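Local coordinates for glycerate 2-kinase (Pyrococcus horikoshii, PDB 1X3L), which catalyses the ATP-dependent phosphorylation of D-glycerate to 2-phosphoglycerate, with magnesium as its preferred metal cofactor, at residues E402-S405 against Y406-L409. Residues are numbered along the deposited sequence; the frame is centred on the assembly and turned at random.
Sequences EHNS and YEAL
Asn404 lays its side-chain amide against the aliphatic part of Glu407 where the chain enters helix 405-411. These two side chains meet by van der Waals packing: Asn404 OD1 lies 3.3 Å from Glu407 CG, and Asn404 ND2 is 3.5 Å from Glu407 CB. With CG anti to the backbone N (chi1 -165°), Asn404 carries its amide to the Glu407 chain, which it crosses at a slant. The amide plane is only 19° from that of the Glu407 carboxylate, yet the two polar ends serve different partners: Asn404 OD1 accepts a hydrogen bond from the backbone N of Lys340, whereas Glu407, its chain bent at chi2 (-55°), turns OE1 to a salt bridge with Lys410. The backbone closes the turn with three bonds, two of them weak. Glu407 N makes a weak one to Asn404 O (3.3 Å). The Ser405 carbonyl takes the other two: Leu409 N comes to Ser405 O nearly straight at 3.0 Å, Ala408 N reaches it in a weak, bent bond, and Leu409 CG rests 3.5 Å from Ser405 O. With an alanine at Asn404, Lys340 N would probably lose the OD1 acceptor and the flank of Glu407 CG its cover. Just upstream, His403 has positive phi and ends helix 396-401 in a Schellman motif, and the next helix follows almost at once. That helix belongs to the MOFRL family region, away from the lysine that probably binds substrate. The Ser405 side chain points away from the turn onto Gln345, Glu346 and Leu349 of helix 343-351, the Tyr406 ring makes a cation-pi contact with Lys340, and Tyr406 and Leu409 both touch Leu415 of strand 415-416, an outermost strand of the mixed sheet.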
loop_
_atom_site.group_PDB
_atom_site.type_symbol
_atom_site.label_atom_id
_atom_site.label_comp_id
_atom_site.label_asym_id
_atom_site.label_seq_id
_atom_site.Cartn_x
_atom_site.Cartn_y
_atom_site.Cartn_z
ATOM N N GLU A 402 -24.472 -13.484 -10.689
ATOM C CA GLU A 402 -23.897 -13.224 -12.004
ATOM C C GLU A 402 -22.699 -12.282 -11.941
ATOM O O GLU A 402 -22.069 -12.008 -12.962
ATOM C CB GLU A 402 -24.959 -12.614 -12.920
ATOM C CG GLU A 402 -26.008 -13.595 -13.398
ATOM C CD GLU A 402 -27.208 -12.902 -14.007
ATOM O OE1 GLU A 402 -27.020 -11.874 -14.690
ATOM O OE2 GLU A 402 -28.342 -13.389 -13.810
ATOM N N HIS A 403 -22.387 -11.785 -10.746
ATOM C CA HIS A 403 -21.267 -10.862 -10.572
ATOM C C HIS A 403 -21.390 -9.685 -11.532
ATOM O O HIS A 403 -20.467 -9.356 -12.275
ATOM C CB HIS A 403 -19.946 -11.599 -10.787
ATOM C CG HIS A 403 -19.692 -12.664 -9.766
ATOM N ND1 HIS A 403 -19.560 -12.387 -8.422
ATOM C CD2 HIS A 403 -19.608 -14.011 -9.883
ATOM C CE1 HIS A 403 -19.409 -13.516 -7.754
ATOM N NE2 HIS A 403 -19.435 -14.517 -8.616
ATOM N N ASN A 404 -22.547 -9.044 -11.489
ATOM C CA ASN A 404 -22.840 -7.912 -12.347
ATOM C C ASN A 404 -23.330 -6.753 -11.463
ATOM O O ASN A 404 -24.253 -6.022 -11.836
ATOM C CB ASN A 404 -23.925 -8.350 -13.341
ATOM C CG ASN A 404 -24.066 -7.416 -14.517
ATOM O OD1 ASN A 404 -23.076 -6.928 -15.063
ATOM N ND2 ASN A 404 -25.305 -7.179 -14.932
ATOM N N SER A 405 -22.704 -6.586 -10.295
ATOM C CA SER A 405 -23.116 -5.538 -9.356
ATOM C C SER A 405 -22.988 -4.114 -9.905
ATOM O O SER A 405 -23.745 -3.232 -9.514
ATOM C CB SER A 405 -22.333 -5.652 -8.041
ATOM O OG SER A 405 -20.937 -5.524 -8.258
ATOM N N TYR A 406 -22.041 -3.887 -10.806
ATOM C CA TYR A 406 -21.866 -2.552 -11.381
ATOM C C TYR A 406 -23.161 -2.062 -12.026
ATOM O O TYR A 406 -23.588 -0.928 -11.804
ATOM C CB TYR A 406 -20.757 -2.564 -12.438
ATOM C CG TYR A 406 -20.482 -1.210 -13.084
ATOM C CD1 TYR A 406 -19.464 -0.385 -12.610
ATOM C CD2 TYR A 406 -21.217 -0.777 -14.194
ATOM C CE1 TYR A 406 -19.170 0.834 -13.225
ATOM C CE2 TYR A 406 -20.934 0.449 -14.819
ATOM C CZ TYR A 406 -19.906 1.242 -14.328
ATOM O OH TYR A 406 -19.591 2.436 -14.940
ATOM N N GLU A 407 -23.787 -2.921 -12.826
ATOM C CA GLU A 407 -25.014 -2.552 -13.517
ATOM C C GLU A 407 -26.180 -2.245 -12.583
ATOM O O GLU A 407 -27.022 -1.394 -12.889
ATOM C CB GLU A 407 -25.412 -3.658 -14.498
ATOM C CG GLU A 407 -24.377 -3.933 -15.580
ATOM C CD GLU A 407 -24.016 -2.688 -16.368
ATOM O OE1 GLU A 407 -24.940 -1.983 -16.821
ATOM O OE2 GLU A 407 -22.809 -2.417 -16.540
ATOM N N ALA A 408 -26.242 -2.931 -11.447
ATOM C CA ALA A 408 -27.328 -2.689 -10.502
ATOM C C ALA A 408 -27.119 -1.361 -9.791
ATOM O O ALA A 408 -28.021 -0.526 -9.744
ATOM C CB ALA A 408 -27.414 -3.825 -9.479
ATOM N N LEU A 409 -25.923 -1.175 -9.239
ATOM C CA LEU A 409 -25.598 0.055 -8.525
ATOM C C LEU A 409 -25.727 1.275 -9.432
ATOM O O LEU A 409 -26.133 2.345 -8.985
ATOM C CB LEU A 409 -24.176 -0.014 -7.964
ATOM C CG LEU A 409 -23.927 -1.040 -6.846
ATOM C CD1 LEU A 409 -22.447 -1.042 -6.480
ATOM C CD2 LEU A 409 -24.786 -0.699 -5.622
#